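Toll-like receptor 13 (Mus musculus, PDB 4Z0C) recognises bacterial 23S rRNA through its leucine-rich-repeat ectodomain and signals via MYD88 and TRAF6 to activate NF-kappa-B and inflammation. Local coordinates at residues N638-I642 with L663-N669; L618-S624 with H646-L650; P175-V179 with S197-L201; L626-F632 with L650-F656. One frame throughout, in Å; residues are numbered along the deposited sequence.

Interaction 1 (N638-I642 with L663-N669); sequences NLKVI and LQCTCDN
Where the leucine-rich repeats give way to the C-terminal cap (LRRCT), the side-chain amide of N669 uses both of its ends on the backbone of K640-I642. N669 ND2 gives an almost straight bond to K640 O (3.1 Å, 176° at the hydrogen), and N669 OD1 accepts from I642 N at 2.9 Å. The other hydrogen of ND2 goes to Q664 O, which also lies in the amide plane, so bonds to three backbone groups fix the rotation of the amide. K640 O is itself gripped twice, since Q664 N reaches it at 3.0 Å; both donors lie in the plane of the K640 carbonyl.

The cysteines of the C665-T666-C667 sequence form disulfides to C692 and C709, and between them T666 OG1 accepts from D668 N (3.2 Å) in an ST turn. This tethered loop leads directly into helix 670-678.

Apolar atoms fill in around the bonds. V641 CG2, anti to its own carbonyl carbon, meets D668 CB at 3.8 Å. The K640 and Q664 chains run side by side, with K640 CB 3.7 Å from Q664 CG. The side chains of L663 and I642 both touch F672 of helix 670-678.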
# COMPACT_ATOMS: atom_id res chain seq x y z
N ASN A 638 -8.68 18.00 18.21
CA ASN A 638 -8.79 19.45 18.32
C ASN A 638 -9.87 19.89 19.29
O ASN A 638 -10.51 20.92 19.08
CB ASN A 638 -9.00 20.09 16.95
CG ASN A 638 -7.75 20.01 16.08
OD1 ASN A 638 -6.63 19.87 16.60
ND2 ASN A 638 -7.92 20.10 14.75
N LEU A 639 -10.07 19.10 20.34
CA LEU A 639 -11.07 19.41 21.36
C LEU A 639 -10.67 20.67 22.11
O LEU A 639 -9.52 20.81 22.52
CB LEU A 639 -11.21 18.24 22.33
CG LEU A 639 -12.30 17.18 22.14
CD1 LEU A 639 -12.92 17.19 20.77
CD2 LEU A 639 -11.73 15.82 22.43
N LYS A 640 -11.62 21.60 22.26
CA LYS A 640 -11.37 22.89 22.93
C LYS A 640 -11.94 22.92 24.35
O LYS A 640 -11.46 23.65 25.22
CB LYS A 640 -11.99 24.04 22.13
CG LYS A 640 -11.26 24.40 20.84
CD LYS A 640 -12.15 24.16 19.61
CE LYS A 640 -13.40 25.06 19.67
NZ LYS A 640 -14.42 24.78 18.60
N VAL A 641 -12.98 22.13 24.57
CA VAL A 641 -13.70 22.15 25.83
C VAL A 641 -14.09 20.74 26.23
O VAL A 641 -14.60 19.98 25.40
CB VAL A 641 -15.01 23.01 25.71
CG1 VAL A 641 -15.94 22.79 26.90
CG2 VAL A 641 -14.67 24.49 25.55
N ILE A 642 -13.86 20.40 27.49
CA ILE A 642 -14.47 19.20 28.05
C ILE A 642 -15.12 19.48 29.42
O ILE A 642 -14.63 20.31 30.18
CB ILE A 642 -13.44 18.04 28.05
CG1 ILE A 642 -14.08 16.71 28.42
CG2 ILE A 642 -12.24 18.39 28.89
CD1 ILE A 642 -13.87 16.30 29.80
N LEU A 663 -7.30 22.45 24.62
CA LEU A 663 -8.15 22.85 25.73
C LEU A 663 -7.95 24.33 26.11
O LEU A 663 -6.84 24.77 26.39
CB LEU A 663 -7.86 21.95 26.93
CG LEU A 663 -8.79 20.75 27.11
CD1 LEU A 663 -9.44 20.34 25.81
CD2 LEU A 663 -8.06 19.57 27.74
N GLN A 664 -9.03 25.09 26.11
CA GLN A 664 -8.91 26.52 26.32
C GLN A 664 -8.88 26.87 27.81
O GLN A 664 -9.64 26.31 28.60
CB GLN A 664 -10.02 27.26 25.61
CG GLN A 664 -10.44 26.62 24.31
CD GLN A 664 -10.84 27.65 23.29
OE1 GLN A 664 -10.00 28.36 22.75
NE2 GLN A 664 -12.15 27.76 23.04
N CYS A 665 -7.99 27.79 28.17
CA CYS A 665 -7.96 28.31 29.53
C CYS A 665 -9.05 29.37 29.72
O CYS A 665 -8.76 30.57 29.81
CB CYS A 665 -6.59 28.88 29.86
SG CYS A 665 -5.28 27.63 29.90
N THR A 666 -10.29 28.91 29.77
CA THR A 666 -11.43 29.77 30.02
C THR A 666 -12.30 29.02 31.02
O THR A 666 -12.01 27.87 31.37
CB THR A 666 -12.29 30.02 28.76
OG1 THR A 666 -13.04 28.84 28.44
CG2 THR A 666 -11.43 30.41 27.56
N CYS A 667 -13.39 29.66 31.42
CA CYS A 667 -14.32 29.11 32.40
C CYS A 667 -15.09 27.91 31.87
O CYS A 667 -15.67 27.16 32.65
CB CYS A 667 -15.31 30.19 32.86
SG CYS A 667 -14.59 31.48 33.92
N ASP A 668 -15.11 27.72 30.55
CA ASP A 668 -15.79 26.56 29.98
C ASP A 668 -15.13 25.27 30.47
O ASP A 668 -15.78 24.23 30.56
CB ASP A 668 -15.77 26.61 28.46
CG ASP A 668 -16.66 27.70 27.90
OD1 ASP A 668 -16.54 28.84 28.37
OD2 ASP A 668 -17.48 27.41 27.01
N ASN A 669 -13.85 25.35 30.81
CA ASN A 669 -13.10 24.20 31.28
C ASN A 669 -12.86 24.18 32.77
O ASN A 669 -12.08 23.35 33.26
CB ASN A 669 -11.75 24.11 30.55
CG ASN A 669 -11.90 23.64 29.13
OD1 ASN A 669 -12.65 22.70 28.87
ND2 ASN A 669 -11.23 24.31 28.20

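Interaction 2 (L618-S624 with H646-L650); sequences LVPDMFS and HLKNL
D621 OD1 is gripped from two sides: K648 NZ reaches its syn lone pair at 2.7 Å in a salt bridge, and S624 OG donates to its anti lone pair at 2.8 Å. K648 gets there by setting CG anti to its backbone N (chi1 -166°) and then bending at chi3, which brings its ammonium group across the carboxylate. Both loops contribute a type II beta turn, V619-M622 and L647-L650, with D621 and N649 at the third positions. N649 ND2 donates to S624 O at 3.2 Å, meeting the carbonyl nearly end-on, while N649 OD1 takes a bond from K651 NZ.

Beside this polar group the contact is apolar. L618 CD2 sits over one face of the H646 imidazole in a CH-pi contact, 4.1 Å from the ring centroid and 23° off the normal. H646 ND1 is occupied by N643 N, a bond that would help hold the ring against L618. The buried F623 ring presents its edge to H646 O, carries M622 CG over one face, and meets the F632 ring of the next repeat. F623 CB lies 4.4 Å from L650 CD1.

Two donors on a single carboxylate oxygen, one of them charged, should stabilise D621 as an anion, although at this solvent-exposed edge between successive repeats water probably screens much of the attraction.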
# COMPACT_ATOMS: atom_id res chain seq x y z
N LEU A 618 -17.50 17.12 20.66
CA LEU A 618 -18.01 15.79 20.99
C LEU A 618 -19.54 15.75 20.86
O LEU A 618 -20.22 16.72 21.16
CB LEU A 618 -17.57 15.41 22.40
CG LEU A 618 -16.40 14.43 22.63
CD1 LEU A 618 -15.30 14.49 21.55
CD2 LEU A 618 -15.82 14.66 24.04
N VAL A 619 -20.08 14.64 20.36
CA VAL A 619 -21.53 14.48 20.21
C VAL A 619 -22.18 14.22 21.57
O VAL A 619 -21.80 13.27 22.26
CB VAL A 619 -21.86 13.31 19.24
CG1 VAL A 619 -23.32 12.93 19.34
CG2 VAL A 619 -21.47 13.65 17.80
N PRO A 620 -23.18 15.04 21.96
CA PRO A 620 -23.85 14.92 23.27
C PRO A 620 -24.47 13.54 23.50
O PRO A 620 -25.11 13.00 22.60
CB PRO A 620 -24.95 16.00 23.22
CG PRO A 620 -24.43 17.01 22.25
CD PRO A 620 -23.68 16.20 21.19
N ASP A 621 -24.23 12.97 24.69
CA ASP A 621 -24.74 11.64 25.06
C ASP A 621 -24.24 10.47 24.19
O ASP A 621 -24.81 9.37 24.23
CB ASP A 621 -26.28 11.62 25.13
CG ASP A 621 -26.82 12.30 26.39
OD1 ASP A 621 -26.31 12.02 27.50
OD2 ASP A 621 -27.78 13.10 26.28
N MET A 622 -23.20 10.69 23.40
CA MET A 622 -22.64 9.60 22.61
C MET A 622 -22.02 8.49 23.48
O MET A 622 -22.11 7.31 23.14
CB MET A 622 -21.61 10.13 21.61
CG MET A 622 -20.96 9.05 20.78
SD MET A 622 -20.05 9.74 19.39
CE MET A 622 -21.36 9.77 18.18
N PHE A 623 -21.44 8.87 24.61
CA PHE A 623 -20.68 7.92 25.42
C PHE A 623 -21.41 7.52 26.70
O PHE A 623 -20.94 6.65 27.44
CB PHE A 623 -19.32 8.54 25.76
CG PHE A 623 -18.61 9.14 24.56
CD1 PHE A 623 -18.13 8.32 23.54
CD2 PHE A 623 -18.40 10.51 24.46
CE1 PHE A 623 -17.49 8.87 22.45
CE2 PHE A 623 -17.74 11.05 23.36
CZ PHE A 623 -17.29 10.23 22.37
N SER A 624 -22.58 8.11 26.91
CA SER A 624 -23.37 7.93 28.13
C SER A 624 -23.86 6.51 28.40
O SER A 624 -24.35 6.24 29.47
CB SER A 624 -24.60 8.85 28.11
OG SER A 624 -24.19 10.20 28.06
N HIS A 646 -19.74 15.44 28.85
CA HIS A 646 -19.02 14.48 28.01
C HIS A 646 -18.77 13.21 28.77
O HIS A 646 -18.83 12.11 28.21
CB HIS A 646 -17.70 15.09 27.55
CG HIS A 646 -17.87 16.36 26.79
ND1 HIS A 646 -17.08 17.47 27.00
CD2 HIS A 646 -18.75 16.70 25.81
CE1 HIS A 646 -17.46 18.44 26.19
NE2 HIS A 646 -18.47 18.00 25.46
N LEU A 647 -18.54 13.39 30.07
CA LEU A 647 -18.12 12.34 30.99
C LEU A 647 -19.29 11.76 31.79
O LEU A 647 -19.08 10.94 32.69
CB LEU A 647 -17.09 12.92 31.95
CG LEU A 647 -15.73 13.23 31.33
CD1 LEU A 647 -14.76 13.73 32.38
CD2 LEU A 647 -15.17 12.00 30.59
N LYS A 648 -20.51 12.20 31.48
CA LYS A 648 -21.71 11.69 32.14
C LYS A 648 -21.81 10.16 32.11
O LYS A 648 -21.72 9.53 31.06
CB LYS A 648 -22.97 12.32 31.54
CG LYS A 648 -24.22 12.11 32.40
CD LYS A 648 -25.55 12.36 31.69
CE LYS A 648 -25.41 13.22 30.44
NZ LYS A 648 -26.72 13.49 29.78
N ASN A 649 -22.01 9.58 33.29
CA ASN A 649 -22.28 8.15 33.44
C ASN A 649 -21.14 7.19 33.16
O ASN A 649 -21.36 5.98 33.13
CB ASN A 649 -23.50 7.71 32.63
CG ASN A 649 -24.28 6.61 33.32
OD1 ASN A 649 -24.51 6.67 34.53
ND2 ASN A 649 -24.64 5.57 32.57
N LEU A 650 -19.93 7.70 32.92
CA LEU A 650 -18.78 6.81 32.80
C LEU A 650 -18.33 6.34 34.20
O LEU A 650 -17.33 6.80 34.75
CB LEU A 650 -17.63 7.43 31.98
CG LEU A 650 -17.67 7.54 30.43
CD1 LEU A 650 -18.80 6.76 29.74
CD2 LEU A 650 -17.63 8.96 29.91

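Interaction 3 (P175-V179 with S197-L201); sequences PRSLV and SALSL
R176-S177 and L199-S200 form a short parallel strand pair between LRR 6 and LRR 7, packed tightly on the leucine side and loosely on the serine side. Three backbone bonds join the two segments: R176 N to A198 O (2.8 Å), S200 N to R176 O (2.7 Å) and L178 N to S200 O (3.1 Å). The middle one is nearly straight, with 173° at the hydrogen.

On the tight side L178 touches two leucines with different atoms. Its CD1 meets L199 CD1 at 3.7 Å, the two side chains crossing at an angle, and its CB lies 3.6 Å from L201 CD2. L199 reaches the meeting point with CG anti to its backbone N (chi1 -179°).

The opposite face carries S177 and S200, whose side chains meet only at 3.9 Å (S177 OG to S200 CB); S177 OG lies nearer to the backbone S200 O, at 3.6 Å. S177 is exposed.

The arginine lies on the same sheet face as L199, but its charged end leaves the strand pair, forming salt bridges with E150 and D172 and a hydrogen bond with Q153. Helix 145-152 packs against this face through L149, which touches R176, L178 and L199, while L201 continues the apolar layer to L181 and L225.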
# COMPACT_ATOMS: atom_id res chain seq x y z
N PRO A 175 45.99 -15.60 40.62
CA PRO A 175 44.96 -16.60 40.93
C PRO A 175 43.69 -16.00 41.51
O PRO A 175 43.73 -15.25 42.49
CB PRO A 175 45.65 -17.51 41.95
CG PRO A 175 47.10 -17.37 41.65
CD PRO A 175 47.31 -15.97 41.16
N ARG A 176 42.56 -16.31 40.88
CA ARG A 176 41.26 -15.92 41.41
C ARG A 176 40.13 -16.90 41.07
O ARG A 176 40.32 -17.85 40.31
CB ARG A 176 40.89 -14.48 41.02
CG ARG A 176 41.61 -13.91 39.82
CD ARG A 176 41.20 -12.46 39.63
NE ARG A 176 42.29 -11.55 39.30
CZ ARG A 176 42.44 -10.35 39.85
NH1 ARG A 176 41.59 -9.93 40.77
NH2 ARG A 176 43.45 -9.57 39.49
N SER A 177 38.96 -16.66 41.64
CA SER A 177 37.88 -17.63 41.59
C SER A 177 36.55 -16.92 41.60
O SER A 177 36.24 -16.21 42.55
CB SER A 177 37.98 -18.58 42.79
OG SER A 177 37.09 -19.67 42.67
N LEU A 178 35.77 -17.09 40.53
CA LEU A 178 34.38 -16.61 40.46
C LEU A 178 33.48 -17.84 40.47
O LEU A 178 33.32 -18.50 39.44
CB LEU A 178 34.14 -15.79 39.19
CG LEU A 178 34.68 -14.36 39.08
CD1 LEU A 178 36.19 -14.33 39.04
CD2 LEU A 178 34.14 -13.72 37.83
N VAL A 179 32.94 -18.18 41.64
CA VAL A 179 32.29 -19.48 41.82
C VAL A 179 30.82 -19.56 41.42
O VAL A 179 30.29 -20.66 41.23
CB VAL A 179 32.46 -20.02 43.26
CG1 VAL A 179 33.93 -19.97 43.66
CG2 VAL A 179 31.57 -19.27 44.23
N SER A 197 44.24 -20.39 33.19
CA SER A 197 44.91 -20.97 34.38
C SER A 197 44.59 -20.28 35.70
O SER A 197 44.04 -20.89 36.62
CB SER A 197 46.43 -20.94 34.18
OG SER A 197 46.83 -21.88 33.20
N ALA A 198 44.89 -18.99 35.77
CA ALA A 198 44.74 -18.22 37.01
C ALA A 198 43.30 -17.80 37.31
O ALA A 198 43.04 -17.06 38.27
CB ALA A 198 45.63 -17.00 36.96
N LEU A 199 42.36 -18.27 36.50
CA LEU A 199 40.96 -17.92 36.69
C LEU A 199 40.11 -19.16 36.92
O LEU A 199 39.87 -19.93 36.01
CB LEU A 199 40.45 -17.12 35.48
CG LEU A 199 38.99 -16.67 35.60
CD1 LEU A 199 38.82 -15.78 36.82
CD2 LEU A 199 38.52 -15.97 34.33
N SER A 200 39.69 -19.40 38.15
CA SER A 200 38.89 -20.59 38.42
C SER A 200 37.40 -20.33 38.29
O SER A 200 36.83 -19.54 39.05
CB SER A 200 39.21 -21.15 39.80
OG SER A 200 40.32 -22.03 39.74
N LEU A 201 36.77 -21.01 37.33
CA LEU A 201 35.35 -20.84 37.08
C LEU A 201 34.65 -22.19 37.16
O LEU A 201 34.22 -22.73 36.14
CB LEU A 201 35.14 -20.21 35.70
CG LEU A 201 35.88 -18.89 35.56
CD1 LEU A 201 35.74 -18.33 34.18
CD2 LEU A 201 35.33 -17.92 36.58

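Interaction 4 (L626-F632 with L650-F656)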
# COMPACT_ATOMS: atom_id res chain seq x y z
N LEU A 626 -21.81 3.91 27.99
CA LEU A 626 -20.61 3.12 28.21
C LEU A 626 -20.31 2.93 29.70
O LEU A 626 -19.43 3.58 30.25
CB LEU A 626 -19.43 3.73 27.44
CG LEU A 626 -19.65 3.97 25.93
CD1 LEU A 626 -18.45 4.66 25.29
CD2 LEU A 626 -20.01 2.69 25.17
N GLN A 627 -21.09 2.05 30.34
CA GLN A 627 -20.98 1.76 31.78
C GLN A 627 -19.60 1.26 32.18
O GLN A 627 -19.01 1.72 33.15
CB GLN A 627 -21.95 0.64 32.15
CG GLN A 627 -23.43 1.00 32.16
CD GLN A 627 -24.30 -0.22 31.92
OE1 GLN A 627 -23.91 -1.35 32.25
NE2 GLN A 627 -25.49 -0.01 31.36
N SER A 628 -19.11 0.28 31.42
CA SER A 628 -17.88 -0.43 31.72
C SER A 628 -16.64 0.24 31.17
O SER A 628 -15.55 -0.30 31.29
CB SER A 628 -17.96 -1.85 31.18
OG SER A 628 -19.23 -2.42 31.46
N LEU A 629 -16.79 1.42 30.57
CA LEU A 629 -15.62 2.07 29.97
C LEU A 629 -14.56 2.46 31.00
O LEU A 629 -14.84 3.24 31.91
CB LEU A 629 -16.05 3.29 29.14
CG LEU A 629 -14.98 3.78 28.15
CD1 LEU A 629 -14.71 2.68 27.10
CD2 LEU A 629 -15.40 5.07 27.48
N GLN A 630 -13.35 1.90 30.85
CA GLN A 630 -12.23 2.19 31.75
C GLN A 630 -11.17 3.06 31.10
O GLN A 630 -10.55 3.90 31.75
CB GLN A 630 -11.55 0.90 32.23
CG GLN A 630 -12.48 -0.12 32.87
CD GLN A 630 -11.73 -1.35 33.37
OE1 GLN A 630 -11.15 -2.12 32.58
NE2 GLN A 630 -11.72 -1.53 34.69
N VAL A 631 -10.92 2.80 29.82
CA VAL A 631 -9.94 3.57 29.06
C VAL A 631 -10.63 4.28 27.91
O VAL A 631 -11.30 3.65 27.10
CB VAL A 631 -8.80 2.67 28.56
CG1 VAL A 631 -7.79 3.49 27.79
CG2 VAL A 631 -8.13 1.99 29.75
N PHE A 632 -10.50 5.60 27.89
CA PHE A 632 -11.13 6.44 26.90
C PHE A 632 -10.03 7.36 26.40
O PHE A 632 -9.51 8.18 27.17
CB PHE A 632 -12.26 7.28 27.54
CG PHE A 632 -13.12 8.03 26.55
CD1 PHE A 632 -12.94 7.86 25.16
CD2 PHE A 632 -14.09 8.93 26.99
CE1 PHE A 632 -13.73 8.55 24.24
CE2 PHE A 632 -14.88 9.63 26.07
CZ PHE A 632 -14.70 9.44 24.69
N LEU A 650 -19.93 7.70 32.92
CA LEU A 650 -18.78 6.81 32.80
C LEU A 650 -18.33 6.34 34.20
O LEU A 650 -17.33 6.80 34.75
CB LEU A 650 -17.63 7.43 31.98
CG LEU A 650 -17.67 7.54 30.43
CD1 LEU A 650 -18.80 6.76 29.74
CD2 LEU A 650 -17.63 8.96 29.91
N LYS A 651 -19.12 5.43 34.78
CA LYS A 651 -18.95 4.95 36.15
C LYS A 651 -17.62 4.23 36.39
O LYS A 651 -17.07 4.26 37.50
CB LYS A 651 -20.09 3.99 36.52
CG LYS A 651 -21.24 4.56 37.37
CD LYS A 651 -21.89 5.80 36.77
CE LYS A 651 -23.03 6.30 37.69
NZ LYS A 651 -23.78 7.52 37.18
N SER A 652 -17.12 3.57 35.34
CA SER A 652 -15.92 2.74 35.47
C SER A 652 -14.65 3.41 34.99
O SER A 652 -13.60 2.77 34.97
CB SER A 652 -16.10 1.42 34.73
OG SER A 652 -17.21 0.71 35.25
N LEU A 653 -14.74 4.67 34.58
CA LEU A 653 -13.61 5.37 33.99
C LEU A 653 -12.40 5.39 34.92
O LEU A 653 -12.54 5.66 36.11
CB LEU A 653 -14.01 6.80 33.62
CG LEU A 653 -12.99 7.54 32.77
CD1 LEU A 653 -12.90 6.92 31.36
CD2 LEU A 653 -13.30 9.02 32.70
N MET A 654 -11.21 5.10 34.39
CA MET A 654 -9.97 5.21 35.19
C MET A 654 -8.75 5.73 34.42
O MET A 654 -7.72 5.98 35.01
CB MET A 654 -9.64 3.92 35.94
CG MET A 654 -9.66 2.64 35.15
SD MET A 654 -9.70 1.25 36.31
CE MET A 654 -11.14 1.65 37.31
N PHE A 655 -8.92 5.94 33.12
CA PHE A 655 -7.90 6.52 32.27
C PHE A 655 -8.63 7.29 31.18
O PHE A 655 -9.39 6.71 30.42
CB PHE A 655 -7.06 5.41 31.66
CG PHE A 655 -5.80 5.88 30.99
CD1 PHE A 655 -5.79 6.19 29.63
CD2 PHE A 655 -4.61 5.98 31.69
CE1 PHE A 655 -4.63 6.61 29.01
CE2 PHE A 655 -3.44 6.39 31.07
CZ PHE A 655 -3.45 6.71 29.74
N PHE A 656 -8.41 8.60 31.12
CA PHE A 656 -9.10 9.49 30.18
C PHE A 656 -8.06 10.41 29.59
O PHE A 656 -7.47 11.23 30.31
CB PHE A 656 -10.19 10.29 30.89
CG PHE A 656 -10.84 11.34 30.02
CD1 PHE A 656 -11.76 10.99 29.04
CD2 PHE A 656 -10.55 12.69 30.20
CE1 PHE A 656 -12.37 11.95 28.24
CE2 PHE A 656 -11.15 13.66 29.41
CZ PHE A 656 -12.07 13.29 28.42
O HOH W 1 -17.67 3.86 32.32
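F632 and F656 lie side by side at the apolar centre, pointing the same way, with the edge of F656 turned toward the face of F632 in an offset edge-to-face pair. Their centroids are 5.6 Å apart and their planes meet at 63°; F656 CE1 comes within 3.7 Å of F632 CD2. Both side chains hold CG anti to the backbone N (chi1 -171° and 173°), which sends the rings off the strands in the same direction. L653 CD1 fills in against F632 CB at 3.9 Å, and L608 of strand 607-609 covers L626, L629 and F632 from the preceding repeat. Across the strands, V631 CG1 meets F655 CD1 at 3.8 Å on the opposite sheet face, where F655 also touches E10 and P685.

Backbone bonds join the two strands beside the rings. F632 N donates to F655 O at 3.0 Å, while Q630 O accepts two successive amides, M654 N on a lone pair and F655 N nearly end-on at 2.9 Å. Alongside, the extended Q630 chain runs with M654, its NE2 next to M654 SD.

At the polar edge, S652 OG donates to Q627 O (2.9 Å). A water accepts from S652 N and lies 2.7 Å from both L626 O and Q627 O, bridging the two loops.

Type I turns L626-L629 and L650-L653 each lead into a short parallel strand, and equivalent residues recur 24 positions apart: this is the stacking of leucine-rich repeats in a solenoid, with phenylalanine at the equivalent inward position of two consecutive turns.

Overall arrangement
Interaction 3 comes first along the chain, pairing the ends of LRR 6 and LRR 7; it lies about 59 to 69 Å, centre to centre, from the others and closes before they open. The remaining three overlap in the last repeats and cross one another, none nested within another. Interaction 2 opens at 618-624, interaction 4 at 626-632 and interaction 1 at 638-642; they close in the same order, at 646-650, 650-656 and 663-669. Interactions 2 and 4 share L650 and also meet where L647 packs on F656 and L653. I642 of interaction 1 packs on L647 and F656, linking these contacts toward the C-terminal cap.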